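Local coordinates for CptN Toxin (Eubacterium rectale DSM 17629, PDB 4RMO), which is the toxin of a type III toxin-antitoxin system linked to bacteriophage resistance, bound by its pseudoknot RNA antitoxin, and is probably an endoribonuclease like its relatives, at residues G24-K27 / Q28-H32; Y104-G108 / N109-L113. All blocks are in the same frame, centred on the assembly; numbering follows the deposited sequence.

Contact 1 of 2, residues G24-K27 / Q28-H32; sequences GNKK and QNRPH. With nucleotides of chain B; nucleotides of chain F.
Arg30 turns its guanidinium side-on to the carbonyl of Gly24 and grips that one oxygen with two nitrogens, NE at 2.8 Å and NH2 at 2.9 Å from Gly24 O. A bend late in the chain (chi3 -62°) swings both donors to the same side; Gly24 O lies near the guanidinium plane, with NH2 on one of its lone pairs. Beside this grip the backbone closes tightly. Asn25 O accepts from Asn29 N, 3.2 Å away and almost in line with the carbonyl, and from Arg30 N, which comes from above the carbonyl plane. The loop between helix 11-17 and strand 32-37 turns sharply here, as Lys26, Lys27 and Gln28 in succession take left-handed backbone conformations, and it contacts two RNA chains, B and F. The end of the Asn25 side chain lies at the edge of the His32 ring, and a weak hydrogen bond runs from His32 ND1 to Arg30 O. Lys27 is the exposed, loose part; Gln28 OE1 is hydrogen-bonded by the backbone N of Asp11. On A1 of chain B, Gly24 N bonds N7 (3.0 Å) and Lys26 NZ bonds O4'. Arg30 NH2, shared between Gly24 O and O5' of A1 of chain B, is positioned for the RNA by its grip on Gly24. Asn29 O, one residue earlier, accepts a short bond from O2' of G44 of chain F, 2.5 Å away.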
ATOM      1  N   GLY A  24      -1.210  17.260 -31.228  1.00 24.74           N
ATOM      2  CA  GLY A  24      -0.160  17.444 -32.265  1.00 24.81           C
ATOM      3  C   GLY A  24       1.223  17.118 -31.726  1.00 25.66           C
ATOM      4  O   GLY A  24       1.599  17.587 -30.628  1.00 25.97           O
ATOM      5  N   ASN A  25       2.008  16.416 -32.525  1.00 21.35           N
ATOM      6  CA  ASN A  25       3.313  15.987 -32.117  1.00 23.44           C
ATOM      7  C   ASN A  25       4.360  17.094 -32.077  1.00 21.96           C
ATOM      8  O   ASN A  25       5.481  16.895 -31.572  1.00 22.58           O
ATOM      9  CB  ASN A  25       3.767  14.887 -33.095  1.00 25.80           C
ATOM     10  CG  ASN A  25       4.780  13.976 -32.518  1.00 26.85           C
ATOM     11  OD1 ASN A  25       5.718  13.510 -33.214  1.00 35.46           O
ATOM     12  ND2 ASN A  25       4.634  13.696 -31.267  1.00 25.52           N
ATOM     13  N   LYS A  26       4.028  18.270 -32.630  1.00 21.06           N
ATOM     14  CA  LYS A  26       4.992  19.350 -32.668  1.00 23.13           C
ATOM     15  C   LYS A  26       6.361  18.880 -33.221  1.00 21.56           C
ATOM     16  O   LYS A  26       7.446  19.185 -32.662  1.00 24.29           O
ATOM     17  CB  LYS A  26       5.156  19.963 -31.295  1.00 18.99           C
ATOM     18  CG  LYS A  26       3.828  20.420 -30.718  1.00 20.12           C
ATOM     19  CD  LYS A  26       3.126  21.441 -31.588  1.00 20.27           C
ATOM     20  CE  LYS A  26       2.001  22.144 -30.830  1.00 20.77           C
ATOM     21  NZ  LYS A  26       1.103  22.886 -31.748  1.00 22.88           N
ATOM     22  N   LYS A  27       6.305  18.211 -34.359  1.00 23.41           N
ATOM     23  CA  LYS A  27       7.546  17.917 -35.147  1.00 20.74           C
ATOM     24  C   LYS A  27       8.537  17.196 -34.287  1.00 21.71           C
ATOM     25  O   LYS A  27       9.705  17.586 -34.200  1.00 18.01           O
ATOM     26  CB  LYS A  27       8.105  19.203 -35.682  1.00 21.73           C
ATOM     27  CG  LYS A  27       7.061  19.932 -36.504  1.00 24.17           C
ATOM     28  CD  LYS A  27       7.527  21.303 -36.903  1.00 29.47           C
ATOM     29  CE  LYS A  27       6.629  21.960 -38.023  1.00 28.74           C
ATOM     30  NZ  LYS A  27       6.012  21.157 -39.133  1.00 27.83           N
ATOM     31  N   GLN A  28       8.031  16.140 -33.627  1.00 21.41           N
ATOM     32  CA  GLN A  28       8.866  15.294 -32.782  1.00 22.53           C
ATOM     33  C   GLN A  28       9.436  15.968 -31.539  1.00 20.44           C
ATOM     34  O   GLN A  28      10.527  15.667 -31.094  1.00 24.64           O
ATOM     35  CB  GLN A  28       9.935  14.597 -33.643  1.00 24.77           C
ATOM     36  CG  GLN A  28       9.270  13.713 -34.683  1.00 30.57           C
ATOM     37  CD  GLN A  28      10.167  13.118 -35.781  1.00 38.48           C
ATOM     38  OE1 GLN A  28       9.692  12.283 -36.596  1.00 43.49           O
ATOM     39  NE2 GLN A  28      11.464  13.476 -35.776  1.00 37.55           N
ATOM     40  N   ASN A  29       8.646  16.877 -30.946  1.00 22.91           N
ATOM     41  CA  ASN A  29       9.025  17.490 -29.702  1.00 21.91           C
ATOM     42  C   ASN A  29       8.072  17.247 -28.495  1.00 23.87           C
ATOM     43  O   ASN A  29       8.416  17.614 -27.375  1.00 21.91           O
ATOM     44  CB  ASN A  29       9.177  19.001 -29.913  1.00 23.57           C
ATOM     45  CG  ASN A  29      10.349  19.362 -30.807  1.00 21.61           C
ATOM     46  OD1 ASN A  29      10.187  19.627 -31.996  1.00 24.15           O
ATOM     47  ND2 ASN A  29      11.515  19.279 -30.267  1.00 22.89           N
ATOM     48  N   ARG A  30       6.890  16.685 -28.701  1.00 22.80           N
ATOM     49  CA  ARG A  30       6.001  16.438 -27.594  1.00 21.40           C
ATOM     50  C   ARG A  30       6.371  15.123 -26.904  1.00 24.21           C
ATOM     51  O   ARG A  30       6.309  14.058 -27.514  1.00 25.49           O
ATOM     52  CB  ARG A  30       4.543  16.329 -28.022  1.00 20.00           C
ATOM     53  CG  ARG A  30       3.611  16.291 -26.778  1.00 19.24           C
ATOM     54  CD  ARG A  30       2.155  16.044 -27.066  1.00 18.17           C
ATOM     55  NE  ARG A  30       1.643  17.107 -27.887  1.00 19.24           N
ATOM     56  CZ  ARG A  30       1.213  18.278 -27.451  1.00 20.79           C
ATOM     57  NH1 ARG A  30       1.222  18.593 -26.153  1.00 20.95           N
ATOM     58  NH2 ARG A  30       0.734  19.136 -28.331  1.00 20.11           N
ATOM     59  N   PRO A  31       6.729  15.182 -25.608  1.00 24.80           N
ATOM     60  CA  PRO A  31       6.962  13.928 -24.916  1.00 25.54           C
ATOM     61  C   PRO A  31       5.680  13.124 -24.759  1.00 23.59           C
ATOM     62  O   PRO A  31       4.631  13.697 -24.487  1.00 24.39           O
ATOM     63  CB  PRO A  31       7.500  14.382 -23.541  1.00 25.28           C
ATOM     64  CG  PRO A  31       6.960  15.735 -23.332  1.00 25.46           C
ATOM     65  CD  PRO A  31       6.879  16.346 -24.705  1.00 26.14           C
ATOM     66  N   HIS A  32       5.780  11.802 -24.893  1.00 22.83           N
ATOM     67  CA  HIS A  32       4.668  10.916 -24.677  1.00 22.41           C
ATOM     68  C   HIS A  32       5.061   9.872 -23.658  1.00 26.77           C
ATOM     69  O   HIS A  32       6.192   9.371 -23.655  1.00 26.98           O
ATOM     70  CB  HIS A  32       4.274  10.194 -25.968  1.00 22.08           C
ATOM     71  CG  HIS A  32       3.521  11.027 -26.943  1.00 21.42           C
ATOM     72  ND1 HIS A  32       4.142  11.924 -27.792  1.00 22.38           N
ATOM     73  CD2 HIS A  32       2.199  11.103 -27.220  1.00 22.44           C
ATOM     74  CE1 HIS A  32       3.233  12.531 -28.531  1.00 20.45           C
ATOM     75  NE2 HIS A  32       2.046  12.046 -28.210  1.00 24.07           N
TER
ATOM     76  O5'   A B   1      -0.899  21.296 -27.634  1.00 21.72           O
ATOM     77  C5'   A B   1      -0.381  22.658 -27.768  1.00 21.48           C
ATOM     78  C4'   A B   1      -1.225  23.505 -28.691  1.00 22.68           C
ATOM     79  O4'   A B   1      -1.161  22.997 -30.045  1.00 23.56           O
ATOM     80  C3'   A B   1      -2.718  23.572 -28.389  1.00 24.86           C
ATOM     81  O3'   A B   1      -2.972  24.532 -27.381  1.00 26.98           O
ATOM     82  C2'   A B   1      -3.287  23.977 -29.735  1.00 24.65           C
ATOM     83  O2'   A B   1      -3.091  25.344 -29.998  1.00 25.71           O
ATOM     84  C1'   A B   1      -2.419  23.152 -30.681  1.00 24.25           C
ATOM     85  N9    A B   1      -2.942  21.824 -30.967  1.00 23.27           N
ATOM     86  C8    A B   1      -2.449  20.618 -30.535  1.00 25.54           C
ATOM     87  N7    A B   1      -3.120  19.580 -30.977  1.00 24.45           N
ATOM     88  C5    A B   1      -4.103  20.137 -31.778  1.00 25.71           C
ATOM     89  C6    A B   1      -5.156  19.568 -32.514  1.00 29.15           C
ATOM     90  N6    A B   1      -5.381  18.262 -32.595  1.00 31.44           N
ATOM     91  N1    A B   1      -5.970  20.406 -33.194  1.00 30.67           N
ATOM     92  C2    A B   1      -5.743  21.726 -33.111  1.00 28.22           C
ATOM     93  N3    A B   1      -4.805  22.381 -32.430  1.00 27.34           N
ATOM     94  C4    A B   1      -4.008  21.520 -31.777  1.00 27.94           C
TER
ATOM     95  P     G F  44      13.587  21.893 -22.749  1.00 28.63           P
ATOM     96  OP1   G F  44      13.101  23.184 -22.190  1.00 27.90           O
ATOM     97  OP2   G F  44      13.679  20.649 -21.934  1.00 28.74           O
ATOM     98  O5'   G F  44      12.673  21.526 -23.988  1.00 25.59           O
ATOM     99  C5'   G F  44      12.525  22.431 -25.098  1.00 24.82           C
ATOM    100  C4'   G F  44      11.856  21.700 -26.248  1.00 25.48           C
ATOM    101  O4'   G F  44      12.744  20.627 -26.716  1.00 25.69           O
ATOM    102  C3'   G F  44      10.544  21.014 -25.876  1.00 23.72           C
ATOM    103  O3'   G F  44       9.612  21.040 -26.945  1.00 23.97           O
ATOM    104  C2'   G F  44      10.995  19.577 -25.692  1.00 25.63           C
ATOM    105  O2'   G F  44       9.996  18.570 -25.673  1.00 25.32           O
ATOM    106  C1'   G F  44      11.968  19.466 -26.864  1.00 23.48           C
ATOM    107  N9    G F  44      12.765  18.240 -26.851  1.00 23.56           N
ATOM    108  C8    G F  44      12.782  17.328 -27.878  1.00 24.08           C
ATOM    109  N7    G F  44      13.390  16.217 -27.568  1.00 23.00           N
ATOM    110  C5    G F  44      13.823  16.411 -26.268  1.00 24.86           C
ATOM    111  C6    G F  44      14.494  15.520 -25.385  1.00 30.35           C
ATOM    112  O6    G F  44      14.883  14.361 -25.608  1.00 24.50           O
ATOM    113  N1    G F  44      14.649  16.078 -24.115  1.00 25.85           N
ATOM    114  C2    G F  44      14.210  17.325 -23.748  1.00 27.53           C
ATOM    115  N2    G F  44      14.490  17.708 -22.498  1.00 29.64           N
ATOM    116  N3    G F  44      13.569  18.157 -24.557  1.00 28.31           N
ATOM    117  C4    G F  44      13.376  17.623 -25.782  1.00 26.41           C
TER

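Contact 2 of 2, residues Y104-G108 / N109-L113. With nucleotides of chain F.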
ATOM      1  N   TYR A 104      13.025  10.076 -24.595  1.00 28.62           N
ATOM      2  CA  TYR A 104      13.060  11.513 -24.242  1.00 25.29           C
ATOM      3  C   TYR A 104      14.043  11.612 -23.108  1.00 25.77           C
ATOM      4  O   TYR A 104      13.971  10.838 -22.165  1.00 25.52           O
ATOM      5  CB  TYR A 104      11.700  11.947 -23.805  1.00 23.79           C
ATOM      6  CG  TYR A 104      11.424  13.425 -23.648  1.00 22.00           C
ATOM      7  CD1 TYR A 104      11.103  14.214 -24.727  1.00 21.83           C
ATOM      8  CD2 TYR A 104      11.399  13.986 -22.420  1.00 22.51           C
ATOM      9  CE1 TYR A 104      10.810  15.554 -24.600  1.00 22.99           C
ATOM     10  CE2 TYR A 104      11.121  15.331 -22.254  1.00 25.60           C
ATOM     11  CZ  TYR A 104      10.775  16.119 -23.362  1.00 24.80           C
ATOM     12  OH  TYR A 104      10.431  17.435 -23.165  1.00 21.47           O
ATOM     13  N   THR A 105      15.006  12.529 -23.200  1.00 27.46           N
ATOM     14  CA  THR A 105      16.130  12.586 -22.255  1.00 24.78           C
ATOM     15  C   THR A 105      16.246  13.835 -21.411  1.00 27.47           C
ATOM     16  O   THR A 105      15.705  14.920 -21.756  1.00 26.12           O
ATOM     17  CB  THR A 105      17.487  12.500 -22.990  1.00 28.87           C
ATOM     18  OG1 THR A 105      17.597  13.581 -23.933  1.00 27.97           O
ATOM     19  CG2 THR A 105      17.619  11.165 -23.717  1.00 27.53           C
ATOM     20  N   ILE A 106      16.911  13.665 -20.260  1.00 25.09           N
ATOM     21  CA  ILE A 106      17.326  14.772 -19.419  1.00 28.60           C
ATOM     22  C   ILE A 106      18.853  14.613 -19.227  1.00 31.80           C
ATOM     23  O   ILE A 106      19.319  13.612 -18.665  1.00 32.12           O
ATOM     24  CB  ILE A 106      16.556  14.808 -18.069  1.00 29.15           C
ATOM     25  CG1 ILE A 106      17.125  15.877 -17.167  1.00 32.84           C
ATOM     26  CG2 ILE A 106      16.621  13.464 -17.349  1.00 31.22           C
ATOM     27  CD1 ILE A 106      16.204  16.265 -16.005  1.00 33.14           C
ATOM     28  N   ALA A 107      19.617  15.552 -19.793  1.00 38.06           N
ATOM     29  CA  ALA A 107      21.083  15.519 -19.778  1.00 38.92           C
ATOM     30  C   ALA A 107      21.606  14.147 -20.165  1.00 39.35           C
ATOM     31  O   ALA A 107      22.417  13.566 -19.464  1.00 40.31           O
ATOM     32  CB  ALA A 107      21.600  15.904 -18.394  1.00 43.33           C
ATOM     33  N   GLY A 108      21.075  13.584 -21.226  1.00 40.40           N
ATOM     34  CA  GLY A 108      21.571  12.292 -21.687  1.00 41.36           C
ATOM     35  C   GLY A 108      21.187  11.053 -20.881  1.00 42.32           C
ATOM     36  O   GLY A 108      21.593   9.956 -21.248  1.00 41.07           O
ATOM     37  N   ASN A 109      20.348  11.213 -19.850  1.00 37.69           N
ATOM     38  CA  ASN A 109      19.637  10.097 -19.270  1.00 34.21           C
ATOM     39  C   ASN A 109      18.174  10.039 -19.746  1.00 33.72           C
ATOM     40  O   ASN A 109      17.597  11.021 -20.219  1.00 31.88           O
ATOM     41  CB  ASN A 109      19.654  10.198 -17.749  1.00 36.63           C
ATOM     42  CG  ASN A 109      21.016   9.942 -17.156  1.00 37.97           C
ATOM     43  OD1 ASN A 109      21.820   9.181 -17.696  1.00 33.16           O
ATOM     44  ND2 ASN A 109      21.299  10.614 -16.043  1.00 36.88           N
ATOM     45  N   HIS A 110      17.577   8.871 -19.623  1.00 33.31           N
ATOM     46  CA  HIS A 110      16.210   8.654 -20.055  1.00 33.94           C
ATOM     47  C   HIS A 110      15.263   9.250 -19.014  1.00 33.99           C
ATOM     48  O   HIS A 110      15.249   8.798 -17.882  1.00 36.63           O
ATOM     49  CB  HIS A 110      15.951   7.174 -20.221  1.00 34.30           C
ATOM     50  CG  HIS A 110      14.603   6.865 -20.766  1.00 37.99           C
ATOM     51  ND1 HIS A 110      14.035   5.616 -20.682  1.00 40.24           N
ATOM     52  CD2 HIS A 110      13.686   7.652 -21.374  1.00 37.20           C
ATOM     53  CE1 HIS A 110      12.831   5.644 -21.232  1.00 37.73           C
ATOM     54  NE2 HIS A 110      12.598   6.870 -21.658  1.00 35.92           N
ATOM     55  N   LEU A 111      14.482  10.260 -19.380  1.00 30.04           N
ATOM     56  CA  LEU A 111      13.466  10.749 -18.469  1.00 28.26           C
ATOM     57  C   LEU A 111      12.380   9.690 -18.317  1.00 30.31           C
ATOM     58  O   LEU A 111      11.886   9.144 -19.291  1.00 28.30           O
ATOM     59  CB  LEU A 111      12.826  12.021 -18.982  1.00 28.74           C
ATOM     60  CG  LEU A 111      11.936  12.758 -18.008  1.00 28.06           C
ATOM     61  CD1 LEU A 111      12.751  13.341 -16.870  1.00 31.96           C
ATOM     62  CD2 LEU A 111      11.173  13.883 -18.689  1.00 26.71           C
ATOM     63  N   ARG A 112      12.016   9.398 -17.087  1.00 29.05           N
ATOM     64  CA  ARG A 112      10.955   8.462 -16.835  1.00 33.81           C
ATOM     65  C   ARG A 112      10.255   8.808 -15.508  1.00 32.27           C
ATOM     66  O   ARG A 112      10.702   9.696 -14.743  1.00 28.00           O
ATOM     67  CB  ARG A 112      11.496   7.043 -16.912  1.00 41.56           C
ATOM     68  CG  ARG A 112      12.408   6.659 -15.782  1.00 47.18           C
ATOM     69  CD  ARG A 112      13.549   5.724 -16.186  1.00 51.53           C
ATOM     70  NE  ARG A 112      14.710   6.582 -16.063  1.00 59.10           N
ATOM     71  CZ  ARG A 112      15.597   6.588 -15.075  1.00 54.20           C
ATOM     72  NH1 ARG A 112      15.586   5.693 -14.111  1.00 52.44           N
ATOM     73  NH2 ARG A 112      16.535   7.507 -15.093  1.00 50.26           N
ATOM     74  N   LEU A 113       9.088   8.223 -15.299  1.00 28.36           N
ATOM     75  CA  LEU A 113       8.312   8.525 -14.081  1.00 29.06           C
ATOM     76  C   LEU A 113       8.814   7.538 -13.008  1.00 28.98           C
ATOM     77  O   LEU A 113       8.270   6.476 -12.842  1.00 30.82           O
ATOM     78  CB  LEU A 113       6.825   8.402 -14.348  1.00 29.93           C
ATOM     79  CG  LEU A 113       5.931   8.931 -13.255  1.00 28.37           C
ATOM     80  CD1 LEU A 113       6.084  10.412 -13.052  1.00 28.17           C
ATOM     81  CD2 LEU A 113       4.489   8.624 -13.632  1.00 31.06           C
TER
ATOM     82  P     G F  44      13.587  21.893 -22.749  1.00 28.63           P
ATOM     83  OP1   G F  44      13.101  23.184 -22.190  1.00 27.90           O
ATOM     84  OP2   G F  44      13.679  20.649 -21.934  1.00 28.74           O
ATOM     85  O5'   G F  44      12.673  21.526 -23.988  1.00 25.59           O
ATOM     86  C5'   G F  44      12.525  22.431 -25.098  1.00 24.82           C
ATOM     87  C4'   G F  44      11.856  21.700 -26.248  1.00 25.48           C
ATOM     88  O4'   G F  44      12.744  20.627 -26.716  1.00 25.69           O
ATOM     89  C3'   G F  44      10.544  21.014 -25.876  1.00 23.72           C
ATOM     90  O3'   G F  44       9.612  21.040 -26.945  1.00 23.97           O
ATOM     91  C2'   G F  44      10.995  19.577 -25.692  1.00 25.63           C
ATOM     92  O2'   G F  44       9.996  18.570 -25.673  1.00 25.32           O
ATOM     93  C1'   G F  44      11.968  19.466 -26.864  1.00 23.48           C
ATOM     94  N9    G F  44      12.765  18.240 -26.851  1.00 23.56           N
ATOM     95  C8    G F  44      12.782  17.328 -27.878  1.00 24.08           C
ATOM     96  N7    G F  44      13.390  16.217 -27.568  1.00 23.00           N
ATOM     97  C5    G F  44      13.823  16.411 -26.268  1.00 24.86           C
ATOM     98  C6    G F  44      14.494  15.520 -25.385  1.00 30.35           C
ATOM     99  O6    G F  44      14.883  14.361 -25.608  1.00 24.50           O
ATOM    100  N1    G F  44      14.649  16.078 -24.115  1.00 25.85           N
ATOM    101  C2    G F  44      14.210  17.325 -23.748  1.00 27.53           C
ATOM    102  N2    G F  44      14.490  17.708 -22.498  1.00 29.64           N
ATOM    103  N3    G F  44      13.569  18.157 -24.557  1.00 28.31           N
ATOM    104  C4    G F  44      13.376  17.623 -25.782  1.00 26.41           C
ATOM    105  P     A F  14      15.225  11.764  -9.367  1.00 35.74           P
ATOM    106  OP1   A F  14      15.799  13.033  -8.923  1.00 33.46           O
ATOM    107  OP2   A F  14      13.714  11.657  -9.435  1.00 28.66           O
ATOM    108  O5'   A F  14      15.818  11.409 -10.798  1.00 28.35           O
ATOM    109  C5'   A F  14      15.439  10.190 -11.452  1.00 33.36           C
ATOM    110  C4'   A F  14      16.247  10.008 -12.711  1.00 32.71           C
ATOM    111  O4'   A F  14      16.065  11.171 -13.564  1.00 32.89           O
ATOM    112  C3'   A F  14      17.742   9.956 -12.473  1.00 32.08           C
ATOM    113  O3'   A F  14      18.202   8.665 -12.136  1.00 32.63           O
ATOM    114  C2'   A F  14      18.290  10.421 -13.816  1.00 34.03           C
ATOM    115  O2'   A F  14      18.306   9.384 -14.768  1.00 31.40           O
ATOM    116  C1'   A F  14      17.286  11.501 -14.193  1.00 30.28           C
ATOM    117  N9    A F  14      17.671  12.873 -13.815  1.00 32.81           N
ATOM    118  C8    A F  14      16.963  13.826 -13.120  1.00 30.24           C
ATOM    119  N7    A F  14      17.576  14.984 -13.043  1.00 28.89           N
ATOM    120  C5    A F  14      18.750  14.787 -13.765  1.00 33.03           C
ATOM    121  C6    A F  14      19.828  15.645 -14.087  1.00 33.28           C
ATOM    122  N6    A F  14      19.912  16.907 -13.678  1.00 33.50           N
ATOM    123  N1    A F  14      20.821  15.150 -14.858  1.00 33.25           N
ATOM    124  C2    A F  14      20.747  13.871 -15.247  1.00 36.83           C
ATOM    125  N3    A F  14      19.778  12.973 -15.028  1.00 35.40           N
ATOM    126  C4    A F  14      18.799  13.505 -14.276  1.00 30.42           C
ATOM    127  P     U F  43      18.992  18.921 -20.999  1.00 37.40           P
ATOM    128  OP1   U F  43      18.353  17.615 -21.319  1.00 42.68           O
ATOM    129  OP2   U F  43      20.452  18.979 -20.870  1.00 37.74           O
ATOM    130  O5'   U F  43      18.589  19.934 -22.149  1.00 34.59           O
ATOM    131  C5'   U F  43      17.324  20.512 -22.211  1.00 32.53           C
ATOM    132  C4'   U F  43      17.115  21.152 -23.546  1.00 33.75           C
ATOM    133  O4'   U F  43      17.853  20.441 -24.558  1.00 30.54           O
ATOM    134  C3'   U F  43      15.685  21.113 -24.037  1.00 34.76           C
ATOM    135  O3'   U F  43      14.987  22.166 -23.417  1.00 28.50           O
ATOM    136  C2'   U F  43      15.847  21.288 -25.538  1.00 29.52           C
ATOM    137  O2'   U F  43      15.996  22.618 -25.938  1.00 29.62           O
ATOM    138  C1'   U F  43      17.162  20.560 -25.793  1.00 29.67           C
ATOM    139  N1    U F  43      17.015  19.220 -26.382  1.00 27.52           N
ATOM    140  C2    U F  43      16.601  19.151 -27.695  1.00 28.48           C
ATOM    141  O2    U F  43      16.283  20.134 -28.333  1.00 24.61           O
ATOM    142  N3    U F  43      16.526  17.882 -28.213  1.00 28.05           N
ATOM    143  C4    U F  43      16.890  16.710 -27.597  1.00 29.48           C
ATOM    144  O4    U F  43      16.767  15.643 -28.197  1.00 30.68           O
ATOM    145  C5    U F  43      17.326  16.864 -26.242  1.00 29.51           C
ATOM    146  C6    U F  43      17.405  18.088 -25.707  1.00 28.30           C
TER
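Tyr104 and Leu111 lie side by side and point the same way: Tyr104 CD2 is 3.7 Å from Leu111 CD2, which sits at the ring edge, and Leu111 N donates to Tyr104 O at 2.9 Å. With CG opposite the backbone N (chi1 -168°), the tyrosine presents one ring face to the guanine of G44 of chain F, whose N1 hovers 3.8 Å above the ring centre. Next comes Thr105, facing His110 in a non-hydrogen-bonded pair, its backbone turned to the edge of the same guanine. Thr105 N donates to O6 at 3.0 Å, nearly straight (172°), and Thr105 O accepts from both N1, at 2.8 Å, and N2 of G44 of chain F. Ile106 is paired with Asn109 by bonds in both directions, Ile106 N reaching Asn109 O at 2.7 Å, and it opens the type I' turn of this beta hairpin. Its aliphatic branches lie against one face of the adenine of A14 of chain F, while CG2 also touches Leu111 CD1. At the turn, Ala107 N donates to OP1 of U43 of chain F at 2.9 Å and its CB rests near A14; Ala107 and Gly108 both take positive phi, as the type I' turn requires. Across the hairpin Asn109 ND2 bonds N3 of A14 at 3.0 Å. The mixed donor and acceptor pattern at Thr105 matches the O6, N1 and N2 groups peculiar to guanine, so at G44 the hairpin should read base identity largely through main-chain atoms, with the base lying over one face of the Tyr104 ring.

How the contacts relate
From the N terminus, the chain passes strand 6-9 and helix 11-17 before contact 1 closes a tight turn leading into strand 32-37. Much later, contact 2 folds back the end of strand 100-106 onto strand 109-110 as a hairpin. The two are in series, so neither encloses nor crosses the other. Their centres are about 15 Å apart, yet they meet where Pro31 CB packs 3.7 Å from Tyr104 CE1. Strand 6-9 pairs with both strands 32-37 and 100-106, bringing the loop entering strand 32-37 and the hairpin ending strand 100-106 to neighbouring places at the sheet. There both hold G44 of chain F, contact 1 at its ribose and contact 2 chiefly at its base.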